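Local coordinates for SVP1-like protein 2 (Kluyveromyces lactis, PDB 4V16) that probably associates with membranes by binding phosphatidylinositol 3,5-bisphosphate through its seven-bladed beta-propeller, at residues I17-F22 with T58-H63; R47-E52 with W81-K86; A195-D200 with T225-M230; N282-A287 with I296-R301. One frame throughout, in Å; residues are numbered along the deposited sequence.

Contact 1: residues I17-F22 with T58-H63; sequences IVDYEF and TIRMLH
Asp19 OD2 is gripped twice, by the backbone N of Ile59 at 3.2 Å and by Arg60 NH1 at 3.0 Å, the second bond being also a salt bridge. Strands 19-22 and 59-61 are the innermost strands of successive beta-propeller blades. They run nearly parallel, 18° apart, without backbone pairing between them, so side chains must make the join. Asp19 suits the task because its short arm, with CG anti to the backbone N (chi1 -168°), offers one oxygen with two lone pairs: the syn one meets NH1 almost exactly in the guanidinium plane, the anti one meets the amide of Ile59. Arginine is long enough to fold back over its own strand, and its NH1 also donates to Ile59 O (2.8 Å) from above the carbonyl plane. The aliphatic part of Glu21 lies over one guanidinium face, with CG 3.5 Å above the plane toward its rim. The two charged planes are steeply inclined, and Glu21 OE1 to Arg60 NH2, 3.7 Å, is a long ion pair of charges alone. The stronger partner of OE1 is Lys285, while OE2 accepts the backbone N of Phe22 at 3.0 Å.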
loop_
_atom_site.group_PDB
_atom_site.type_symbol
_atom_site.label_atom_id
_atom_site.label_comp_id
_atom_site.label_asym_id
_atom_site.label_seq_id
_atom_site.Cartn_x
_atom_site.Cartn_y
_atom_site.Cartn_z
ATOM N N ILE A 17 -15.699 -8.167 3.248
ATOM C CA ILE A 17 -14.786 -7.407 2.404
ATOM C C ILE A 17 -13.876 -8.361 1.635
ATOM O O ILE A 17 -13.108 -9.120 2.226
ATOM C CB ILE A 17 -13.942 -6.415 3.232
ATOM C CG1 ILE A 17 -14.811 -5.219 3.637
ATOM C CG2 ILE A 17 -12.724 -5.935 2.434
ATOM C CD1 ILE A 17 -14.123 -4.200 4.536
ATOM N N VAL A 18 -13.977 -8.312 0.310
ATOM C CA VAL A 18 -13.161 -9.143 -0.566
ATOM C C VAL A 18 -11.766 -8.546 -0.714
ATOM O O VAL A 18 -10.761 -9.233 -0.534
ATOM C CB VAL A 18 -13.811 -9.292 -1.956
ATOM C CG1 VAL A 18 -12.884 -10.031 -2.920
ATOM C CG2 VAL A 18 -15.151 -10.012 -1.840
ATOM N N ASP A 19 -11.716 -7.263 -1.058
ATOM C CA ASP A 19 -10.458 -6.536 -1.133
ATOM C C ASP A 19 -10.675 -5.088 -0.712
ATOM O O ASP A 19 -11.791 -4.574 -0.773
ATOM C CB ASP A 19 -9.872 -6.596 -2.546
ATOM C CG ASP A 19 -8.429 -6.113 -2.602
ATOM O OD1 ASP A 19 -7.637 -6.483 -1.706
ATOM O OD2 ASP A 19 -8.085 -5.360 -3.538
ATOM N N TYR A 20 -9.599 -4.440 -0.281
ATOM C CA TYR A 20 -9.655 -3.046 0.133
ATOM C C TYR A 20 -8.301 -2.389 -0.098
ATOM O O TYR A 20 -7.267 -3.052 -0.037
ATOM C CB TYR A 20 -10.063 -2.931 1.605
ATOM C CG TYR A 20 -9.041 -3.486 2.573
ATOM C CD1 TYR A 20 -8.745 -4.843 2.598
ATOM C CD2 TYR A 20 -8.382 -2.656 3.469
ATOM C CE1 TYR A 20 -7.815 -5.356 3.479
ATOM C CE2 TYR A 20 -7.449 -3.161 4.358
ATOM C CZ TYR A 20 -7.170 -4.513 4.358
ATOM O OH TYR A 20 -6.245 -5.028 5.236
ATOM N N GLU A 21 -8.311 -1.089 -0.369
ATOM C CA GLU A 21 -7.074 -0.355 -0.609
ATOM C C GLU A 21 -7.316 1.151 -0.554
ATOM O O GLU A 21 -8.416 1.620 -0.845
ATOM C CB GLU A 21 -6.480 -0.749 -1.966
ATOM C CG GLU A 21 -5.104 -0.166 -2.250
ATOM C CD GLU A 21 -4.066 -0.580 -1.224
ATOM O OE1 GLU A 21 -3.446 -1.652 -1.403
ATOM O OE2 GLU A 21 -3.868 0.169 -0.241
ATOM N N PHE A 22 -6.290 1.904 -0.169
ATOM C CA PHE A 22 -6.371 3.359 -0.164
ATOM C C PHE A 22 -5.957 3.924 -1.519
ATOM O O PHE A 22 -5.374 3.219 -2.340
ATOM C CB PHE A 22 -5.480 3.957 0.930
ATOM C CG PHE A 22 -5.830 3.505 2.318
ATOM C CD1 PHE A 22 -6.998 3.931 2.927
ATOM C CD2 PHE A 22 -4.983 2.665 3.020
ATOM C CE1 PHE A 22 -7.317 3.519 4.205
ATOM C CE2 PHE A 22 -5.298 2.251 4.298
ATOM C CZ PHE A 22 -6.466 2.679 4.891
ATOM N N THR A 58 -9.837 -7.824 -6.847
ATOM C CA THR A 58 -8.975 -6.748 -6.368
ATOM C C THR A 58 -9.398 -5.453 -7.060
ATOM O O THR A 58 -9.711 -5.457 -8.252
ATOM C CB THR A 58 -7.476 -7.013 -6.647
ATOM O OG1 THR A 58 -7.173 -6.655 -8.001
ATOM C CG2 THR A 58 -7.098 -8.482 -6.397
ATOM N N ILE A 59 -9.399 -4.349 -6.318
ATOM C CA ILE A 59 -9.913 -3.086 -6.833
ATOM C C ILE A 59 -9.026 -1.925 -6.401
ATOM O O ILE A 59 -8.583 -1.860 -5.252
ATOM C CB ILE A 59 -11.363 -2.841 -6.366
ATOM C CG1 ILE A 59 -11.918 -1.571 -7.009
ATOM C CG2 ILE A 59 -11.436 -2.770 -4.842
ATOM C CD1 ILE A 59 -13.416 -1.458 -6.918
ATOM N N ARG A 60 -8.767 -1.020 -7.338
ATOM C CA ARG A 60 -7.918 0.134 -7.090
ATOM C C ARG A 60 -8.598 1.401 -7.576
ATOM O O ARG A 60 -9.596 1.349 -8.298
ATOM C CB ARG A 60 -6.564 -0.031 -7.779
ATOM C CG ARG A 60 -5.715 -1.162 -7.230
ATOM C CD ARG A 60 -5.247 -0.874 -5.816
ATOM N NE ARG A 60 -4.418 -1.956 -5.294
ATOM C CZ ARG A 60 -4.889 -3.048 -4.701
ATOM N NH1 ARG A 60 -6.196 -3.221 -4.546
ATOM N NH2 ARG A 60 -4.049 -3.974 -4.262
ATOM N N MET A 61 -8.033 2.537 -7.188
ATOM C CA MET A 61 -8.642 3.835 -7.427
ATOM C C MET A 61 -7.572 4.844 -7.826
ATOM O O MET A 61 -6.460 4.820 -7.291
ATOM C CB MET A 61 -9.380 4.293 -6.170
ATOM C CG MET A 61 -10.100 5.614 -6.285
ATOM S SD MET A 61 -10.847 6.066 -4.706
ATOM C CE MET A 61 -11.734 7.554 -5.165
ATOM N N LEU A 62 -7.902 5.720 -8.771
ATOM C CA LEU A 62 -6.963 6.740 -9.232
ATOM C C LEU A 62 -7.226 8.087 -8.566
ATOM O O LEU A 62 -8.104 8.837 -8.994
ATOM C CB LEU A 62 -7.037 6.893 -10.753
ATOM C CG LEU A 62 -6.098 7.942 -11.363
ATOM C CD1 LEU A 62 -4.644 7.693 -10.964
ATOM C CD2 LEU A 62 -6.236 7.956 -12.879
ATOM N N HIS A 63 -6.453 8.380 -7.523
ATOM C CA HIS A 63 -6.545 9.650 -6.807
ATOM C C HIS A 63 -7.977 9.896 -6.332
ATOM O O HIS A 63 -8.550 9.054 -5.638
ATOM C CB HIS A 63 -6.046 10.793 -7.696
ATOM C CG HIS A 63 -4.641 10.601 -8.183
ATOM N ND1 HIS A 63 -3.579 10.414 -7.328
ATOM C CD2 HIS A 63 -4.131 10.567 -9.436
ATOM C CE1 HIS A 63 -2.469 10.272 -8.033
ATOM N NE2 HIS A 63 -2.776 10.360 -9.313
#

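Contact 2: residues R47-E52 with W81-K86; sequences RIMSQE and WDDVKK
Gln51 and Trp81 meet by van der Waals contact: the amide carbon CD of Gln51 lies 3.8 Å from CZ2 of the indole, the side chains crossing at about a right angle with amide and ring planes 49° apart. Gln51 CG is anti to the backbone N (chi1 177°) and the chain then bends at chi2 (64°), laying the amide beside CZ2 and the Lys86 chain. Lys86 packs in the same way, its aliphatic chain running alongside Gln51 in the opposite direction, with CE 3.4 Å from Gln51 OE1. These touches join neighbouring propeller blades at the surface: strand 46-52 is the outer strand of the first blade, and residues 83-86 form the turn between the third and fourth strands of the next.

Between the two segments there are no polar bonds; those that shape the touching groups are made inside each segment. Gln51 NE2 donates to Glu52 O (3.2 Å), which fixes the rotation of the amide. Were Gln51 replaced by an alanine, Trp81 CZ2 and the Lys86 methylenes would probably lose the amide they pack against. Lys86, long and flexible, curls back so that NZ reaches Asp83 O at 3.0 Å and forms a salt bridge with Asp83 OD1 at 3.5 Å. Asp82 builds the turn itself: in an Asx turn its OD1, also bonded to Asn66 ND2, accepts the backbone N of Val84 (3.1 Å) and that of Lys85.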
loop_
_atom_site.group_PDB
_atom_site.type_symbol
_atom_site.label_atom_id
_atom_site.label_comp_id
_atom_site.label_asym_id
_atom_site.label_seq_id
_atom_site.Cartn_x
_atom_site.Cartn_y
_atom_site.Cartn_z
ATOM N N ARG A 47 -19.232 7.367 3.245
ATOM C CA ARG A 47 -19.328 6.730 1.935
ATOM C C ARG A 47 -19.602 7.772 0.854
ATOM O O ARG A 47 -20.565 8.533 0.947
ATOM C CB ARG A 47 -20.428 5.665 1.936
ATOM C CG ARG A 47 -20.635 4.971 0.594
ATOM C CD ARG A 47 -21.832 4.034 0.629
ATOM N NE ARG A 47 -21.620 2.902 1.528
ATOM C CZ ARG A 47 -22.524 1.959 1.770
ATOM N NH1 ARG A 47 -23.714 2.004 1.182
ATOM N NH2 ARG A 47 -22.240 0.967 2.603
ATOM N N ILE A 48 -18.755 7.795 -0.170
ATOM C CA ILE A 48 -18.903 8.739 -1.272
ATOM C C ILE A 48 -19.799 8.167 -2.368
ATOM O O ILE A 48 -20.582 8.896 -2.980
ATOM C CB ILE A 48 -17.538 9.114 -1.884
ATOM C CG1 ILE A 48 -16.616 9.698 -0.813
ATOM C CG2 ILE A 48 -17.721 10.117 -3.025
ATOM C CD1 ILE A 48 -15.189 9.880 -1.275
ATOM N N MET A 49 -19.671 6.868 -2.628
ATOM C CA MET A 49 -20.488 6.217 -3.647
ATOM C C MET A 49 -20.482 4.697 -3.507
ATOM O O MET A 49 -19.642 4.127 -2.809
ATOM C CB MET A 49 -20.004 6.609 -5.045
ATOM C CG MET A 49 -18.787 5.844 -5.550
ATOM S SD MET A 49 -19.220 4.809 -6.964
ATOM C CE MET A 49 -18.632 3.206 -6.432
ATOM N N SER A 50 -21.421 4.053 -4.193
ATOM C CA SER A 50 -21.537 2.600 -4.188
ATOM C C SER A 50 -22.082 2.120 -5.527
ATOM O O SER A 50 -22.957 2.758 -6.113
ATOM C CB SER A 50 -22.443 2.132 -3.048
ATOM O OG SER A 50 -22.635 0.730 -3.100
ATOM N N GLN A 51 -21.560 0.994 -6.005
ATOM C CA GLN A 51 -21.923 0.466 -7.316
ATOM C C GLN A 51 -22.155 -1.038 -7.259
ATOM O O GLN A 51 -21.241 -1.801 -6.939
ATOM C CB GLN A 51 -20.828 0.787 -8.338
ATOM C CG GLN A 51 -21.064 0.212 -9.729
ATOM C CD GLN A 51 -22.298 0.784 -10.395
ATOM O OE1 GLN A 51 -22.481 1.999 -10.447
ATOM N NE2 GLN A 51 -23.156 -0.093 -10.905
ATOM N N GLU A 52 -23.376 -1.458 -7.576
ATOM C CA GLU A 52 -23.694 -2.879 -7.659
ATOM C C GLU A 52 -22.801 -3.534 -8.706
ATOM O O GLU A 52 -22.759 -3.106 -9.859
ATOM C CB GLU A 52 -25.159 -3.086 -7.997
ATOM N N TRP A 81 -13.221 1.115 -15.014
ATOM C CA TRP A 81 -14.595 1.575 -14.854
ATOM C C TRP A 81 -14.670 3.099 -14.753
ATOM O O TRP A 81 -13.898 3.722 -14.025
ATOM C CB TRP A 81 -15.203 0.920 -13.608
ATOM C CG TRP A 81 -16.626 1.293 -13.300
ATOM C CD1 TRP A 81 -17.052 2.232 -12.404
ATOM C CD2 TRP A 81 -17.806 0.713 -13.865
ATOM N NE1 TRP A 81 -18.426 2.278 -12.384
ATOM C CE2 TRP A 81 -18.912 1.356 -13.273
ATOM C CE3 TRP A 81 -18.035 -0.283 -14.819
ATOM C CZ2 TRP A 81 -20.227 1.035 -13.603
ATOM C CZ3 TRP A 81 -19.343 -0.600 -15.147
ATOM C CH2 TRP A 81 -20.421 0.057 -14.540
ATOM N N ASP A 82 -15.595 3.689 -15.504
ATOM C CA ASP A 82 -15.849 5.122 -15.433
ATOM C C ASP A 82 -16.973 5.372 -14.433
ATOM O O ASP A 82 -18.082 4.862 -14.589
ATOM C CB ASP A 82 -16.207 5.677 -16.812
ATOM C CG ASP A 82 -16.193 7.197 -16.858
ATOM O OD1 ASP A 82 -16.622 7.831 -15.874
ATOM O OD2 ASP A 82 -15.746 7.757 -17.881
ATOM N N ASP A 83 -16.678 6.169 -13.413
ATOM C CA ASP A 83 -17.569 6.322 -12.269
ATOM C C ASP A 83 -18.763 7.239 -12.549
ATOM O O ASP A 83 -19.772 7.175 -11.845
ATOM C CB ASP A 83 -16.774 6.853 -11.070
ATOM C CG ASP A 83 -17.543 6.762 -9.770
ATOM O OD1 ASP A 83 -18.483 5.942 -9.687
ATOM O OD2 ASP A 83 -17.199 7.505 -8.825
ATOM N N VAL A 84 -18.649 8.091 -13.565
ATOM C CA VAL A 84 -19.735 9.008 -13.910
ATOM C C VAL A 84 -20.531 8.463 -15.094
ATOM O O VAL A 84 -21.760 8.548 -15.112
ATOM C CB VAL A 84 -19.208 10.435 -14.229
ATOM C CG1 VAL A 84 -18.162 10.421 -15.328
ATOM C CG2 VAL A 84 -20.357 11.360 -14.595
ATOM N N LYS A 85 -19.832 7.902 -16.076
ATOM C CA LYS A 85 -20.489 7.239 -17.198
ATOM C C LYS A 85 -21.152 5.944 -16.737
ATOM O O LYS A 85 -22.097 5.464 -17.365
ATOM C CB LYS A 85 -19.495 6.933 -18.318
ATOM C CG LYS A 85 -19.113 8.111 -19.201
ATOM C CD LYS A 85 -18.314 7.620 -20.409
ATOM C CE LYS A 85 -18.067 8.720 -21.426
ATOM N NZ LYS A 85 -17.029 9.689 -20.979
ATOM N N LYS A 86 -20.644 5.385 -15.641
ATOM C CA LYS A 86 -21.184 4.154 -15.077
ATOM C C LYS A 86 -21.046 2.997 -16.079
ATOM O O LYS A 86 -21.961 2.191 -16.258
ATOM C CB LYS A 86 -22.646 4.372 -14.657
ATOM C CG LYS A 86 -22.904 4.214 -13.169
ATOM C CD LYS A 86 -22.260 5.335 -12.375
ATOM C CE LYS A 86 -22.784 5.372 -10.947
ATOM N NZ LYS A 86 -21.968 6.243 -10.057
#

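Contact 3: residues A195-D200 with T225-M230; sequences ATCSQD and TSIIDM
Cys197 CB points toward strand 227-230, and SG, set between the backbone N and the carbonyl carbon (chi1 70°), comes to rest against Ile227 CD1 and Met230 CE. Met230 starts out with CG beside its backbone N (chi1 -68°) and then runs extended, carrying CE across to the cysteine. The resulting cluster is wholly apolar in character: Ile227 CD1 lies 3.4 Å from Cys197 CB and 3.5 Å from its SG, while Met230 CE approaches the same CB at 3.6 Å. Farther along, Met230 SD rests 4.2 Å from Ala195 CB. A small cysteine and an alanine suit the face of strand 195-198 that is turned to strand 227-230, and the long, pliable methionine and the branched isoleucine fill the distance from the other.

That distance is considerable, for the two antiparallel strands have axes 9.2 Å apart and pack face to face as members of different sheets: the second strand of the WD 1 repeat and the first of WD 2. A classic beta bulge, Ile228 and Asp229 both facing Val242, shifts the alternation so that Ile227 and Met230, three residues apart, turn to the same neighbour. At the loop end the chains come closer, and Thr225 N donates to Asp200 O at 2.8 Å.

Around this buried interface, Met184 of strand 182-187 touches Cys197, and Ile204 of strand 203-208 touches Met230. Val241 of strand 238-243 lies against both Ile227 and Met230, and Asp229 forms a salt bridge with Arg186, a second tie between the two blades.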
loop_
_atom_site.group_PDB
_atom_site.type_symbol
_atom_site.label_atom_id
_atom_site.label_comp_id
_atom_site.label_asym_id
_atom_site.label_seq_id
_atom_site.Cartn_x
_atom_site.Cartn_y
_atom_site.Cartn_z
ATOM N N ALA A 195 11.221 2.423 2.144
ATOM C CA ALA A 195 11.350 1.614 3.351
ATOM C C ALA A 195 11.282 0.130 2.990
ATOM O O ALA A 195 10.533 -0.257 2.092
ATOM C CB ALA A 195 10.266 1.972 4.350
ATOM N N THR A 196 12.055 -0.692 3.696
ATOM C CA THR A 196 12.163 -2.119 3.388
ATOM C C THR A 196 12.154 -2.969 4.657
ATOM O O THR A 196 12.578 -2.513 5.716
ATOM C CB THR A 196 13.455 -2.425 2.598
ATOM O OG1 THR A 196 13.618 -1.461 1.550
ATOM C CG2 THR A 196 13.403 -3.817 1.989
ATOM N N CYS A 197 11.666 -4.201 4.545
ATOM C CA CYS A 197 11.743 -5.162 5.644
ATOM C C CYS A 197 11.820 -6.590 5.114
ATOM O O CYS A 197 11.678 -6.821 3.910
ATOM C CB CYS A 197 10.542 -5.023 6.576
ATOM S SG CYS A 197 8.983 -5.572 5.848
ATOM N N SER A 198 12.031 -7.541 6.023
ATOM C CA SER A 198 12.200 -8.945 5.657
ATOM C C SER A 198 11.237 -9.858 6.401
ATOM O O SER A 198 10.300 -9.403 7.055
ATOM C CB SER A 198 13.634 -9.392 5.938
ATOM O OG SER A 198 14.559 -8.515 5.333
ATOM N N GLN A 199 11.489 -11.157 6.292
ATOM C CA GLN A 199 10.707 -12.156 6.999
ATOM C C GLN A 199 10.908 -12.019 8.502
ATOM O O GLN A 199 9.973 -12.206 9.281
ATOM C CB GLN A 199 11.099 -13.559 6.538
ATOM C CG GLN A 199 10.967 -13.770 5.041
ATOM C CD GLN A 199 9.526 -13.699 4.564
ATOM O OE1 GLN A 199 8.615 -14.195 5.232
ATOM N NE2 GLN A 199 9.313 -13.080 3.406
ATOM N N ASP A 200 12.134 -11.693 8.902
ATOM C CA ASP A 200 12.451 -11.494 10.309
ATOM C C ASP A 200 11.612 -10.358 10.879
ATOM O O ASP A 200 11.072 -10.463 11.979
ATOM C CB ASP A 200 13.941 -11.189 10.495
ATOM C CG ASP A 200 14.837 -12.284 9.947
ATOM O OD1 ASP A 200 14.337 -13.404 9.706
ATOM O OD2 ASP A 200 16.047 -12.024 9.763
ATOM N N THR A 225 9.001 -11.132 13.754
ATOM C CA THR A 225 7.579 -10.995 13.471
ATOM C C THR A 225 7.371 -10.752 11.985
ATOM O O THR A 225 8.273 -10.278 11.296
ATOM C CB THR A 225 6.950 -9.826 14.254
ATOM O OG1 THR A 225 7.677 -8.622 13.982
ATOM C CG2 THR A 225 6.963 -10.100 15.752
ATOM N N SER A 226 6.182 -11.080 11.492
ATOM C CA SER A 226 5.803 -10.715 10.136
ATOM C C SER A 226 5.157 -9.334 10.165
ATOM O O SER A 226 4.290 -9.062 10.996
ATOM C CB SER A 226 4.850 -11.747 9.530
ATOM O OG SER A 226 3.663 -11.859 10.294
ATOM N N ILE A 227 5.593 -8.466 9.259
ATOM C CA ILE A 227 5.107 -7.093 9.211
ATOM C C ILE A 227 3.883 -6.982 8.307
ATOM O O ILE A 227 3.921 -7.363 7.138
ATOM C CB ILE A 227 6.219 -6.146 8.731
ATOM C CG1 ILE A 227 7.291 -6.033 9.818
ATOM C CG2 ILE A 227 5.666 -4.764 8.403
ATOM C CD1 ILE A 227 8.614 -5.505 9.325
ATOM N N ILE A 228 2.801 -6.446 8.864
ATOM C CA ILE A 228 1.514 -6.402 8.179
ATOM C C ILE A 228 1.417 -5.225 7.216
ATOM O O ILE A 228 0.906 -5.371 6.104
ATOM C CB ILE A 228 0.349 -6.313 9.184
ATOM C CG1 ILE A 228 0.467 -7.409 10.247
ATOM C CG2 ILE A 228 -0.991 -6.405 8.463
ATOM C CD1 ILE A 228 0.516 -8.816 9.690
ATOM N N ASP A 229 1.884 -4.056 7.645
ATOM C CA ASP A 229 1.862 -2.885 6.774
ATOM C C ASP A 229 2.818 -1.782 7.223
ATOM O O ASP A 229 3.146 -1.664 8.405
ATOM C CB ASP A 229 0.441 -2.319 6.690
ATOM C CG ASP A 229 0.260 -1.363 5.523
ATOM O OD1 ASP A 229 0.914 -1.563 4.478
ATOM O OD2 ASP A 229 -0.540 -0.413 5.650
ATOM N N MET A 230 3.259 -0.986 6.251
ATOM C CA MET A 230 4.050 0.217 6.491
ATOM C C MET A 230 3.403 1.394 5.776
ATOM O O MET A 230 2.670 1.211 4.805
ATOM C CB MET A 230 5.482 0.051 5.988
ATOM C CG MET A 230 6.320 -0.952 6.743
ATOM S SD MET A 230 7.917 -1.158 5.936
ATOM C CE MET A 230 8.839 -1.960 7.240
#

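Contact 4: residues N282-A287 with I296-R301; sequences NDCKIA and IVWPNR
Val297 N donates to Lys285 O at 3.1 Å, nearly straight at 173° and in the carbonyl plane; the return bond, Lys285 N to Val297 O, is weak at 3.3 Å. Together they make Lys285 and Val297 a hydrogen-bonded pair of the antiparallel hairpin that opens the seventh propeller blade. Ile286 and Ile296 form the adjoining non-hydrogen-bonded pair, side by side on the opposite face. The bend of Ile296 at chi2 (-61°) brings its CD1 within 3.6 Å of Ile286 CG1. Its other branch, CG2, packs 3.9 Å from Cys284 SG and shares one face of the Trp298 ring with Cys284 CB. That CB makes a CH-pi contact, 4.0 Å from the centroid of the six-membered ring; cysteine is slim enough to sit between backbone and indole. Replacing Ile296 with an alanine is likely to leave Ile286 CG1 without its mate and one patch of the Trp298 face bare. Farther out, Pro299 CD lies against Asp283 O. The hairpin sits between two blades: Asp283 OD2 bonds Tyr20 OH of strand 19-22, Asp229 OD2 of strand 227-232 accepts from Ile286 N, and Val242 of strand 238-243 packs on Cys284 and Ile286.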
loop_
_atom_site.group_PDB
_atom_site.type_symbol
_atom_site.label_atom_id
_atom_site.label_comp_id
_atom_site.label_asym_id
_atom_site.label_seq_id
_atom_site.Cartn_x
_atom_site.Cartn_y
_atom_site.Cartn_z
ATOM N N ASN A 282 -6.357 -10.650 11.071
ATOM C CA ASN A 282 -5.031 -11.092 10.649
ATOM C C ASN A 282 -4.426 -10.189 9.572
ATOM O O ASN A 282 -3.387 -10.509 8.994
ATOM C CB ASN A 282 -5.094 -12.536 10.142
ATOM C CG ASN A 282 -6.151 -12.735 9.075
ATOM O OD1 ASN A 282 -5.964 -12.360 7.917
ATOM N ND2 ASN A 282 -7.269 -13.342 9.459
ATOM N N ASP A 283 -5.072 -9.055 9.314
ATOM C CA ASP A 283 -4.610 -8.124 8.290
ATOM C C ASP A 283 -5.180 -6.736 8.551
ATOM O O ASP A 283 -6.256 -6.601 9.130
ATOM C CB ASP A 283 -5.019 -8.611 6.893
ATOM C CG ASP A 283 -4.383 -7.799 5.773
ATOM O OD1 ASP A 283 -3.164 -7.535 5.841
ATOM O OD2 ASP A 283 -5.102 -7.426 4.821
ATOM N N CYS A 284 -4.447 -5.709 8.134
ATOM C CA CYS A 284 -4.932 -4.337 8.215
ATOM C C CYS A 284 -4.125 -3.449 7.277
ATOM O O CYS A 284 -3.174 -3.909 6.642
ATOM C CB CYS A 284 -4.852 -3.813 9.653
ATOM S SG CYS A 284 -3.174 -3.503 10.266
ATOM N N LYS A 285 -4.514 -2.181 7.180
ATOM C CA LYS A 285 -3.762 -1.214 6.388
ATOM C C LYS A 285 -3.771 0.157 7.054
ATOM O O LYS A 285 -4.792 0.605 7.581
ATOM C CB LYS A 285 -4.325 -1.127 4.967
ATOM C CG LYS A 285 -4.099 -2.397 4.162
ATOM C CD LYS A 285 -4.478 -2.234 2.701
ATOM C CE LYS A 285 -4.186 -3.510 1.921
ATOM N NZ LYS A 285 -4.507 -3.390 0.471
ATOM N N ILE A 286 -2.612 0.808 7.027
ATOM C CA ILE A 286 -2.416 2.090 7.686
ATOM C C ILE A 286 -2.682 3.240 6.717
ATOM O O ILE A 286 -2.417 3.125 5.520
ATOM C CB ILE A 286 -0.981 2.231 8.238
ATOM C CG1 ILE A 286 -0.562 0.984 9.023
ATOM C CG2 ILE A 286 -0.871 3.464 9.123
ATOM C CD1 ILE A 286 0.933 0.864 9.199
ATOM N N ALA A 287 -3.203 4.345 7.241
ATOM C CA ALA A 287 -3.392 5.556 6.452
ATOM C C ALA A 287 -3.190 6.796 7.309
ATOM O O ALA A 287 -3.840 6.963 8.340
ATOM C CB ALA A 287 -4.772 5.573 5.828
ATOM N N ILE A 296 -6.209 3.098 11.024
ATOM C CA ILE A 296 -6.021 1.672 10.774
ATOM C C ILE A 296 -7.351 1.054 10.365
ATOM O O ILE A 296 -8.310 1.080 11.136
ATOM C CB ILE A 296 -5.483 0.930 12.015
ATOM C CG1 ILE A 296 -4.220 1.605 12.555
ATOM C CG2 ILE A 296 -5.201 -0.533 11.683
ATOM C CD1 ILE A 296 -3.061 1.646 11.579
ATOM N N VAL A 297 -7.407 0.503 9.156
ATOM C CA VAL A 297 -8.621 -0.134 8.654
ATOM C C VAL A 297 -8.563 -1.644 8.863
ATOM O O VAL A 297 -7.608 -2.299 8.443
ATOM C CB VAL A 297 -8.837 0.171 7.162
ATOM C CG1 VAL A 297 -9.971 -0.673 6.592
ATOM C CG2 VAL A 297 -9.126 1.653 6.968
ATOM N N TRP A 298 -9.593 -2.186 9.508
ATOM C CA TRP A 298 -9.678 -3.618 9.775
ATOM C C TRP A 298 -10.713 -4.268 8.854
ATOM O O TRP A 298 -11.911 -4.047 9.024
ATOM C CB TRP A 298 -10.045 -3.870 11.236
ATOM C CG TRP A 298 -9.082 -3.267 12.215
ATOM C CD1 TRP A 298 -9.222 -2.082 12.875
ATOM C CD2 TRP A 298 -7.833 -3.823 12.646
ATOM N NE1 TRP A 298 -8.138 -1.864 13.691
ATOM C CE2 TRP A 298 -7.271 -2.917 13.568
ATOM C CE3 TRP A 298 -7.134 -4.997 12.342
ATOM C CZ2 TRP A 298 -6.045 -3.148 14.191
ATOM C CZ3 TRP A 298 -5.916 -5.224 12.960
ATOM C CH2 TRP A 298 -5.384 -4.302 13.873
ATOM N N PRO A 299 -10.259 -5.071 7.874
ATOM C CA PRO A 299 -11.192 -5.618 6.878
ATOM C C PRO A 299 -12.242 -6.572 7.450
ATOM O O PRO A 299 -13.431 -6.377 7.196
ATOM C CB PRO A 299 -10.272 -6.361 5.901
ATOM C CG PRO A 299 -9.036 -6.650 6.670
ATOM C CD PRO A 299 -8.874 -5.513 7.629
ATOM N N ASN A 300 -11.814 -7.583 8.199
ATOM C CA ASN A 300 -12.740 -8.599 8.696
ATOM C C ASN A 300 -13.780 -8.032 9.663
ATOM O O ASN A 300 -14.950 -8.411 9.612
ATOM C CB ASN A 300 -11.966 -9.734 9.371
ATOM C CG ASN A 300 -11.188 -10.584 8.377
ATOM O OD1 ASN A 300 -11.557 -10.692 7.206
ATOM N ND2 ASN A 300 -10.107 -11.198 8.844
ATOM N N ARG A 301 -13.355 -7.121 10.532
ATOM C CA ARG A 301 -14.262 -6.510 11.502
ATOM C C ARG A 301 -15.017 -5.329 10.901
ATOM O O ARG A 301 -15.924 -4.786 11.533
ATOM C CB ARG A 301 -13.491 -6.045 12.738
ATOM C CG ARG A 301 -12.638 -7.126 13.378
ATOM C CD ARG A 301 -13.135 -7.496 14.765
ATOM N NE ARG A 301 -12.890 -6.446 15.751
ATOM C CZ ARG A 301 -11.688 -6.125 16.223
ATOM N NH1 ARG A 301 -10.603 -6.756 15.791
ATOM N NH2 ARG A 301 -11.568 -5.159 17.124
#

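From the N terminus, contact 1 closes a loop from strand 19-22 to strand 59-61, taking in the whole first blade. Contact 2 opens inside that loop, at 47-52, and closes beyond it at 81-86, so the two cross; both tie the first blade to the second, contact 1 near the central channel and contact 2 about 13 Å away (between centres) toward the rim. Contact 3 follows in series, joining the adjacent WD 1 and WD 2 blades on the other side of the propeller's centre from contacts 1 and 2. Contact 4 closes a short hairpin in the last blade. It touches both contact 1 and contact 3, so that the seventh blade links the first to the sixth and completes the ring.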